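Long-range contacts in ribokinase, putative (Burkholderia thailandensis, PDB 3B1R), which probably phosphorylates nucleosides using ATP, and binds two AMP molecules and a magnesium ion: residues D20-F25 and V253-G258; T195-N200 and Q223-T228; T257-A262 and L290-Q295. All coordinates share one frame; numbering follows the deposited sequence.

Contact 1 (D20-F25 and V253-G258). With AMP (adenosine monophosphate), chain G.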
# COMPACT_ATOMS: atom_id res chain seq x y z
N ASP A 20 8.12 6.87 -9.79
CA ASP A 20 6.98 6.52 -8.98
C ASP A 20 6.01 5.59 -9.69
O ASP A 20 5.70 5.75 -10.88
CB ASP A 20 6.23 7.77 -8.52
CG ASP A 20 7.08 8.70 -7.65
OD1 ASP A 20 8.19 8.30 -7.21
OD2 ASP A 20 6.62 9.83 -7.41
N ASN A 21 5.53 4.63 -8.92
CA ASN A 21 4.52 3.69 -9.32
C ASN A 21 3.43 3.83 -8.25
O ASN A 21 3.58 3.38 -7.12
CB ASN A 21 5.13 2.28 -9.38
CG ASN A 21 6.47 2.24 -10.17
OD1 ASN A 21 6.48 2.13 -11.40
ND2 ASN A 21 7.60 2.33 -9.45
N ILE A 22 2.33 4.47 -8.62
CA ILE A 22 1.34 4.96 -7.64
C ILE A 22 -0.01 4.25 -7.72
O ILE A 22 -0.60 4.14 -8.78
CB ILE A 22 1.15 6.51 -7.78
CG1 ILE A 22 2.49 7.23 -7.59
CG2 ILE A 22 0.08 7.02 -6.81
CD1 ILE A 22 2.59 8.62 -8.28
N MET A 23 -0.48 3.78 -6.56
CA MET A 23 -1.75 3.10 -6.46
C MET A 23 -2.66 3.86 -5.49
O MET A 23 -2.55 3.71 -4.27
CB MET A 23 -1.55 1.65 -6.00
CG MET A 23 -0.62 0.82 -6.90
SD MET A 23 1.16 1.13 -6.65
CE MET A 23 1.64 -0.22 -5.58
N THR A 24 -3.58 4.65 -6.06
CA THR A 24 -4.49 5.51 -5.30
C THR A 24 -5.87 4.90 -5.09
O THR A 24 -6.66 4.79 -6.04
CB THR A 24 -4.68 6.86 -6.04
OG1 THR A 24 -5.33 6.63 -7.30
CG2 THR A 24 -3.38 7.48 -6.32
N PHE A 25 -6.16 4.48 -3.86
CA PHE A 25 -7.51 4.08 -3.47
C PHE A 25 -8.42 5.30 -3.60
O PHE A 25 -8.10 6.37 -3.06
CB PHE A 25 -7.53 3.56 -2.02
CG PHE A 25 -8.90 3.15 -1.53
CD1 PHE A 25 -9.64 2.18 -2.20
CD2 PHE A 25 -9.44 3.71 -0.37
CE1 PHE A 25 -10.90 1.79 -1.74
CE2 PHE A 25 -10.69 3.33 0.10
CZ PHE A 25 -11.43 2.36 -0.59
N VAL A 253 -10.98 15.54 -6.77
CA VAL A 253 -9.87 14.91 -6.07
C VAL A 253 -9.58 13.55 -6.72
O VAL A 253 -10.39 12.61 -6.62
CB VAL A 253 -10.17 14.77 -4.56
CG1 VAL A 253 -8.99 14.18 -3.81
CG2 VAL A 253 -10.55 16.14 -3.96
N ILE A 254 -8.42 13.46 -7.38
CA ILE A 254 -7.95 12.27 -8.09
C ILE A 254 -6.75 11.59 -7.41
O ILE A 254 -6.75 10.38 -7.23
CB ILE A 254 -7.56 12.59 -9.56
CG1 ILE A 254 -8.78 13.10 -10.35
CG2 ILE A 254 -6.89 11.40 -10.26
CD1 ILE A 254 -9.82 12.05 -10.66
N ASP A 255 -5.74 12.38 -7.06
CA ASP A 255 -4.51 11.84 -6.48
C ASP A 255 -3.76 12.94 -5.73
O ASP A 255 -3.35 13.92 -6.36
CB ASP A 255 -3.62 11.26 -7.59
CG ASP A 255 -2.33 10.64 -7.05
OD1 ASP A 255 -2.29 10.26 -5.87
OD2 ASP A 255 -1.36 10.51 -7.82
N PRO A 256 -3.59 12.78 -4.40
CA PRO A 256 -2.84 13.80 -3.68
C PRO A 256 -1.33 13.61 -3.71
O PRO A 256 -0.61 14.52 -3.30
CB PRO A 256 -3.40 13.72 -2.24
CG PRO A 256 -4.36 12.59 -2.22
CD PRO A 256 -4.16 11.79 -3.48
N THR A 257 -0.84 12.47 -4.21
CA THR A 257 0.61 12.25 -4.33
C THR A 257 1.30 13.36 -5.11
O THR A 257 1.08 13.52 -6.31
CB THR A 257 0.95 10.89 -5.00
OG1 THR A 257 0.17 9.86 -4.40
CG2 THR A 257 2.42 10.58 -4.82
N GLY A 258 2.17 14.10 -4.43
CA GLY A 258 2.82 15.26 -5.01
C GLY A 258 2.28 16.59 -4.52
O GLY A 258 2.87 17.63 -4.82
P AMP G . 5.05 14.35 -1.64
O1P AMP G . 5.33 14.87 -0.23
O2P AMP G . 3.70 13.71 -1.82
O3P AMP G . 5.35 15.37 -2.71
O5' AMP G . 6.15 13.21 -1.88
C5' AMP G . 6.01 12.19 -2.87
C4' AMP G . 7.41 11.88 -3.38
O4' AMP G . 8.17 11.29 -2.33
C3' AMP G . 7.38 10.85 -4.51
O3' AMP G . 7.53 11.53 -5.78
C2' AMP G . 8.47 9.84 -4.13
O2' AMP G . 9.39 9.63 -5.21
C1' AMP G . 9.17 10.50 -2.94
N9 AMP G . 9.63 9.64 -1.85
C8 AMP G . 8.89 8.70 -1.23
N7 AMP G . 9.59 8.13 -0.24
C5 AMP G . 10.79 8.73 -0.21
C6 AMP G . 11.99 8.57 0.61
N6 AMP G . 12.01 7.64 1.59
N1 AMP G . 13.04 9.39 0.33
C2 AMP G . 13.01 10.31 -0.65
N3 AMP G . 11.93 10.49 -1.45
C4 AMP G . 10.81 9.74 -1.26

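Contact 2 (T195-N200 and Q223-T228). With AMP (adenosine monophosphate), chain H.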
# COMPACT_ATOMS: atom_id res chain seq x y z
N THR A 195 16.26 27.80 7.62
CA THR A 195 15.57 29.09 7.68
C THR A 195 14.06 28.89 7.84
O THR A 195 13.41 29.58 8.63
CB THR A 195 15.90 29.94 6.44
OG1 THR A 195 17.27 30.30 6.50
CG2 THR A 195 15.07 31.20 6.40
N TYR A 196 13.52 27.95 7.07
CA TYR A 196 12.11 27.57 7.13
C TYR A 196 11.95 26.07 7.30
O TYR A 196 12.75 25.29 6.80
CB TYR A 196 11.37 28.00 5.85
CG TYR A 196 11.71 29.39 5.34
CD1 TYR A 196 12.59 29.57 4.27
CD2 TYR A 196 11.16 30.52 5.94
CE1 TYR A 196 12.91 30.86 3.80
CE2 TYR A 196 11.47 31.80 5.48
CZ TYR A 196 12.34 31.97 4.42
OH TYR A 196 12.63 33.24 3.98
N ILE A 197 10.91 25.66 8.03
CA ILE A 197 10.52 24.25 8.09
C ILE A 197 9.13 24.13 7.47
O ILE A 197 8.23 24.90 7.82
CB ILE A 197 10.62 23.67 9.53
CG1 ILE A 197 9.83 22.36 9.68
CG2 ILE A 197 10.14 24.67 10.56
CD1 ILE A 197 10.64 21.11 9.34
N ALA A 198 8.98 23.19 6.54
CA ALA A 198 7.70 22.95 5.86
C ALA A 198 7.36 21.46 5.89
O ALA A 198 8.01 20.65 5.22
CB ALA A 198 7.74 23.46 4.42
N VAL A 199 6.37 21.08 6.70
CA VAL A 199 5.97 19.67 6.82
C VAL A 199 4.45 19.51 6.75
O VAL A 199 3.72 20.50 6.82
CB VAL A 199 6.48 19.02 8.13
CG1 VAL A 199 7.99 18.69 8.06
CG2 VAL A 199 6.17 19.90 9.33
N ASN A 200 3.96 18.28 6.58
CA ASN A 200 2.53 18.04 6.74
C ASN A 200 2.29 17.74 8.22
O ASN A 200 3.26 17.59 8.96
CB ASN A 200 1.99 16.94 5.77
CG ASN A 200 2.47 15.53 6.12
OD1 ASN A 200 2.68 15.18 7.28
ND2 ASN A 200 2.60 14.69 5.08
N GLN A 223 12.62 30.91 10.95
CA GLN A 223 11.86 32.09 10.56
C GLN A 223 10.36 31.80 10.36
O GLN A 223 9.51 32.59 10.78
CB GLN A 223 12.55 32.81 9.41
CG GLN A 223 13.87 33.45 9.90
CD GLN A 223 14.81 33.94 8.81
OE1 GLN A 223 14.39 34.54 7.82
NE2 GLN A 223 16.12 33.69 9.01
N ALA A 224 10.06 30.64 9.77
CA ALA A 224 8.68 30.17 9.64
C ALA A 224 8.54 28.64 9.75
O ALA A 224 9.34 27.88 9.19
CB ALA A 224 8.06 30.66 8.32
N LEU A 225 7.52 28.22 10.50
CA LEU A 225 7.10 26.83 10.56
C LEU A 225 5.77 26.69 9.83
O LEU A 225 4.75 27.30 10.20
CB LEU A 225 6.99 26.32 12.01
CG LEU A 225 6.25 24.99 12.28
CD1 LEU A 225 6.97 23.80 11.65
CD2 LEU A 225 6.12 24.76 13.79
N ILE A 226 5.79 25.88 8.79
CA ILE A 226 4.67 25.71 7.90
C ILE A 226 4.20 24.27 8.01
O ILE A 226 4.99 23.33 7.80
CB ILE A 226 5.06 26.07 6.46
CG1 ILE A 226 5.58 27.51 6.40
CG2 ILE A 226 3.87 25.89 5.50
CD1 ILE A 226 6.91 27.63 5.71
N ILE A 227 2.92 24.10 8.34
CA ILE A 227 2.33 22.77 8.50
C ILE A 227 1.10 22.63 7.58
O ILE A 227 0.14 23.37 7.74
CB ILE A 227 1.97 22.46 9.99
CG1 ILE A 227 3.18 22.70 10.91
CG2 ILE A 227 1.47 21.02 10.16
CD1 ILE A 227 2.89 22.48 12.39
N THR A 228 1.16 21.71 6.62
CA THR A 228 0.06 21.51 5.68
C THR A 228 -0.85 20.41 6.23
O THR A 228 -0.37 19.46 6.84
CB THR A 228 0.53 21.13 4.25
OG1 THR A 228 1.09 19.82 4.25
CG2 THR A 228 1.57 22.11 3.72
P AMP H . -0.78 17.73 2.04
O1P AMP H . 0.65 17.39 1.69
O2P AMP H . -1.71 16.57 1.82
O3P AMP H . -0.91 18.43 3.38
O5' AMP H . -1.22 18.79 0.93
C5' AMP H . -0.41 19.92 0.69
C4' AMP H . -1.28 21.09 0.28
O4' AMP H . -1.89 20.78 -0.98
C3' AMP H . -2.42 21.42 1.25
O3' AMP H . -2.06 22.28 2.34
C2' AMP H . -3.37 22.10 0.28
O2' AMP H . -2.97 23.44 -0.05
C1' AMP H . -3.23 21.27 -0.98
N9 AMP H . -4.21 20.17 -0.82
C8 AMP H . -4.00 18.93 -0.34
N7 AMP H . -5.16 18.21 -0.32
C5 AMP H . -6.14 19.03 -0.78
C6 AMP H . -7.60 18.93 -1.02
N6 AMP H . -8.26 17.78 -0.75
N1 AMP H . -8.25 20.02 -1.50
C2 AMP H . -7.61 21.17 -1.77
N3 AMP H . -6.28 21.33 -1.58
C4 AMP H . -5.51 20.31 -1.11
O HOH W 1 17.93 32.91 7.10

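Contact 3 (T257-A262 and L290-Q295). With AMP (adenosine monophosphate), chain G; AMP (adenosine monophosphate), chain H.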
# COMPACT_ATOMS: atom_id res chain seq x y z
N THR A 257 -0.84 12.47 -4.21
CA THR A 257 0.61 12.25 -4.33
C THR A 257 1.30 13.36 -5.11
O THR A 257 1.08 13.52 -6.31
CB THR A 257 0.95 10.89 -5.00
OG1 THR A 257 0.17 9.86 -4.40
CG2 THR A 257 2.42 10.58 -4.82
N GLY A 258 2.17 14.10 -4.43
CA GLY A 258 2.82 15.26 -5.01
C GLY A 258 2.28 16.59 -4.52
O GLY A 258 2.87 17.63 -4.82
N CYS A 259 1.19 16.58 -3.75
CA CYS A 259 0.58 17.84 -3.29
C CYS A 259 1.52 18.63 -2.37
O CYS A 259 1.60 19.85 -2.46
CB CYS A 259 -0.77 17.62 -2.60
SG CYS A 259 -2.13 17.36 -3.76
N GLY A 260 2.24 17.92 -1.51
CA GLY A 260 3.24 18.56 -0.65
C GLY A 260 4.24 19.31 -1.50
O GLY A 260 4.58 20.46 -1.22
N ASP A 261 4.68 18.67 -2.58
CA ASP A 261 5.77 19.19 -3.38
C ASP A 261 5.39 20.36 -4.29
O ASP A 261 6.19 21.29 -4.45
CB ASP A 261 6.43 18.05 -4.14
CG ASP A 261 7.35 17.23 -3.25
OD1 ASP A 261 7.92 17.82 -2.31
OD2 ASP A 261 7.48 16.00 -3.47
N ALA A 262 4.20 20.30 -4.87
CA ALA A 262 3.59 21.44 -5.58
C ALA A 262 3.45 22.67 -4.67
O ALA A 262 3.79 23.79 -5.07
CB ALA A 262 2.20 21.02 -6.10
N LEU A 290 -4.50 22.42 -7.70
CA LEU A 290 -4.37 22.09 -9.12
C LEU A 290 -3.77 20.71 -9.36
O LEU A 290 -4.15 20.02 -10.31
CB LEU A 290 -3.55 23.13 -9.88
CG LEU A 290 -4.12 24.56 -9.97
CD1 LEU A 290 -3.13 25.45 -10.70
CD2 LEU A 290 -5.49 24.60 -10.67
N LYS A 291 -2.79 20.32 -8.53
CA LYS A 291 -2.17 19.00 -8.71
C LYS A 291 -3.15 17.86 -8.41
O LYS A 291 -3.20 16.88 -9.15
CB LYS A 291 -0.90 18.84 -7.86
CG LYS A 291 -0.04 17.62 -8.28
CD LYS A 291 0.09 16.56 -7.19
CE LYS A 291 -1.15 15.72 -6.96
NZ LYS A 291 -1.40 14.70 -8.04
N ILE A 292 -3.91 18.01 -7.32
CA ILE A 292 -4.79 16.95 -6.80
C ILE A 292 -5.85 16.51 -7.82
O ILE A 292 -6.51 15.49 -7.64
CB ILE A 292 -5.46 17.37 -5.46
CG1 ILE A 292 -5.84 16.14 -4.64
CG2 ILE A 292 -6.68 18.27 -5.70
CD1 ILE A 292 -6.10 16.45 -3.17
N ALA A 293 -6.01 17.30 -8.88
CA ALA A 293 -7.00 17.00 -9.91
C ALA A 293 -6.41 16.09 -11.00
O ALA A 293 -7.10 15.75 -11.96
CB ALA A 293 -7.53 18.31 -10.52
N HIS A 294 -5.14 15.71 -10.85
CA HIS A 294 -4.46 14.87 -11.84
C HIS A 294 -3.64 13.75 -11.19
O HIS A 294 -3.15 13.90 -10.07
CB HIS A 294 -3.60 15.73 -12.78
CG HIS A 294 -4.36 16.88 -13.38
ND1 HIS A 294 -5.04 16.79 -14.57
CD2 HIS A 294 -4.60 18.13 -12.90
CE1 HIS A 294 -5.63 17.94 -14.83
NE2 HIS A 294 -5.39 18.77 -13.83
N GLN A 295 -3.54 12.63 -11.90
CA GLN A 295 -2.90 11.39 -11.43
C GLN A 295 -1.37 11.45 -11.49
O GLN A 295 -0.78 11.57 -12.56
CB GLN A 295 -3.47 10.18 -12.22
CG GLN A 295 -2.83 8.81 -11.92
CD GLN A 295 -2.96 8.37 -10.46
OE1 GLN A 295 -3.99 8.59 -9.82
NE2 GLN A 295 -1.90 7.75 -9.93
P AMP G . 5.05 14.35 -1.64
O1P AMP G . 5.33 14.87 -0.23
O2P AMP G . 3.70 13.71 -1.82
O3P AMP G . 5.35 15.37 -2.71
O5' AMP G . 6.15 13.21 -1.88
C5' AMP G . 6.01 12.19 -2.87
C4' AMP G . 7.41 11.88 -3.38
O4' AMP G . 8.17 11.29 -2.33
C3' AMP G . 7.38 10.85 -4.51
O3' AMP G . 7.53 11.53 -5.78
C2' AMP G . 8.47 9.84 -4.13
O2' AMP G . 9.39 9.63 -5.21
C1' AMP G . 9.17 10.50 -2.94
N9 AMP G . 9.63 9.64 -1.85
C8 AMP G . 8.89 8.70 -1.23
N7 AMP G . 9.59 8.13 -0.24
C5 AMP G . 10.79 8.73 -0.21
C6 AMP G . 11.99 8.57 0.61
N6 AMP G . 12.01 7.64 1.59
N1 AMP G . 13.04 9.39 0.33
C2 AMP G . 13.01 10.31 -0.65
N3 AMP G . 11.93 10.49 -1.45
C4 AMP G . 10.81 9.74 -1.26
P AMP H . -0.78 17.73 2.04
O1P AMP H . 0.65 17.39 1.69
O2P AMP H . -1.71 16.57 1.82
O3P AMP H . -0.91 18.43 3.38
O5' AMP H . -1.22 18.79 0.93
C5' AMP H . -0.41 19.92 0.69
C4' AMP H . -1.28 21.09 0.28
O4' AMP H . -1.89 20.78 -0.98
C3' AMP H . -2.42 21.42 1.25
O3' AMP H . -2.06 22.28 2.34
C2' AMP H . -3.37 22.10 0.28
O2' AMP H . -2.97 23.44 -0.05
C1' AMP H . -3.23 21.27 -0.98
N9 AMP H . -4.21 20.17 -0.82
C8 AMP H . -4.00 18.93 -0.34
N7 AMP H . -5.16 18.21 -0.32
C5 AMP H . -6.14 19.03 -0.78
C6 AMP H . -7.60 18.93 -1.02
N6 AMP H . -8.26 17.78 -0.75
N1 AMP H . -8.25 20.02 -1.50
C2 AMP H . -7.61 21.17 -1.77
N3 AMP H . -6.28 21.33 -1.58
C4 AMP H . -5.51 20.31 -1.11

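Contact 1 (D20-F25 and V253-G258)
The strand in 20-25 runs beside the irregular loop of 253-258 without pairing with it, the backbones lying 6.4 Å apart from Thr24 CA to Asp255 CA and opening to 8.0 Å between Ile22 CA and Thr257 CA. Side chains therefore make the junction. The methyl CG2 of Thr24 presses on Asp255 OD1 at 3.0 Å, the two side chains crossing at about a right angle in a tight carbon-oxygen contact. Asp255 reaches this place because its CG is swung away from the backbone N (chi1 -178°). Next to it, Ile22 and Thr257 meet tip to tip, with Ile22 CG2 3.7 Å from Thr257 OG1 and the isoleucine CD1 close to the threonine methyl.

The strand belongs to the small four-stranded sheet that serves as the lid of PfkB-family sugar and nucleoside kinases, while the loop carries the Asp-Pro-Thr-Gly lead-in to the phosphate-binding helix. An Asx turn shapes that lead-in: Asp255 OD1 accepts a hydrogen bond from Thr257 N at 3.1 Å, from well above the carboxylate plane (70° out of it). The same oxygen takes one from Thr257 OG1 at 2.9 Å on its syn side, only 18° out of plane, so two bonds hold the carboxylate of Asp255, and the second also fixes the rotation of the Thr257 side chain. Asp255 OD2 is held by Gly296 N.

Earlier on the strand, Asp20 grips the ribose of AMP (chain G) with a carboxylate oxygen for each hydroxyl. OD1 of Asp20 accepts a hydrogen bond from O2' of the nucleotide at 2.7 Å, and OD2 of Asp20 accepts one from O3' at 2.5 Å.

Contact 2 (T195-N200 and Q223-T228)
Similar first torsions, 163° at Ile197 and 166° at Leu225, set these neighbours side by side and pointing the same way. In Ile197 the torsion also wedges CG2 between the backbone N and the carbonyl carbon, where it meets Leu225 CD1 at 3.5 Å, closer than usual for two carbons. Val199 and Ile227 continue this face, which helices 201-211 and 215-219 cover.

Strands 196-200 and 224-228 are parallel neighbours, their directions 18° apart, joined through those helices as a beta-alpha-beta crossover of the Rossmann-like central sheet. Ile197 uses both backbone groups, its N giving to Ala224 O at 3.0 Å and its O accepting from Ile226 N at 2.8 Å. Val199 repeats the pattern with Ile226 O and Thr228 N.

On the other face, Ala224 CB touches the edge of the Tyr196 ring, 3.9 Å from CD2, and helix 259-272 packs against Tyr196 and Ile226. Thr195 CG2 sits over the centre of the same ring and also touches the Gln223 amide, 3.7 Å from its CD. A water 2.8 Å from Thr195 OG1 bridges weakly to Gln223 NE2.

At the C-terminal ends, Thr228 OG1 lies 3.4 Å from Asn200 CB and donates to O3P of AMP (chain H) at 2.6 Å. Asn200 turns its amide elsewhere: OD1 caps Glu203 N in the following helix, and ND2 bonds Asn42 OD1 of the second subunit.

Contact 3 (T257-A262 and L290-Q295)
Lys291 curls against Thr257, Gly258 and Cys259, the glycine-rich turn that opens helix 259-272. With Asp255 and Pro256 before it, this turn forms the Asp-Pro-Thr-Gly-Cys-Gly-Asp signature of PfkB-family kinases, whose backbone N-H groups, as in relatives, probably form the anion hole.

The polar interactions gather at the lysine's far end. Bends at chi2, chi3 and chi4 fold the chain back, bringing NZ to His294 O at 2.8 Å, nearly in line with that C=O. NZ also bonds Asp255 O and Gly296 O, so a buried ammonium is shared by three carbonyls and ties the exit of helix 277-291 to Asp255, the first residue of the signature. Within the second segment, a type I turn from Lys291 to His294 is closed by its own backbone bond.

Phosphate binding occupies the other side of the turn. Gly258, at the N-cap and with a positive phi (106°) that suits a residue with no side chain, gives its N-H to O2P of AMP (chain G) at 3.1 Å (152°). The start of the helix points its N-H groups at this region and would probably stabilise the negative charge.

Van der Waals packing makes up the rest. The lysine's methylene CD lies 3.5 Å from Gly258 C, and its CB reaches Ala262 CB at 4.2 Å. Cys259 SG touches two partners, Lys291 CE and Ile292 CB, each at 3.7 Å. Beyond it, Ile292 CD1 stands 3.5 Å from N7 of AMP (chain H) and equally close to that adenine's N6.

Overall arrangement
Contacts 1 and 3 form one continuous structure, their centres about 8 Å apart: they share Thr257 and Gly258, and Ile254 N probably donates to Ile292 O at 2.8 Å. Together they join the lid strand to the anion-hole helix around AMP (chain G), in the nucleoside site. Contact 2 lies across the chain's centre from contact 1, about 23 Å away between centres, and belongs to the central sheet. It approaches contact 3 to about 5 Å between nearest atoms, and AMP (chain H) touches both. The magnesium ion is about 5 Å from the Asn200 side chain and about 7 Å from Gly258.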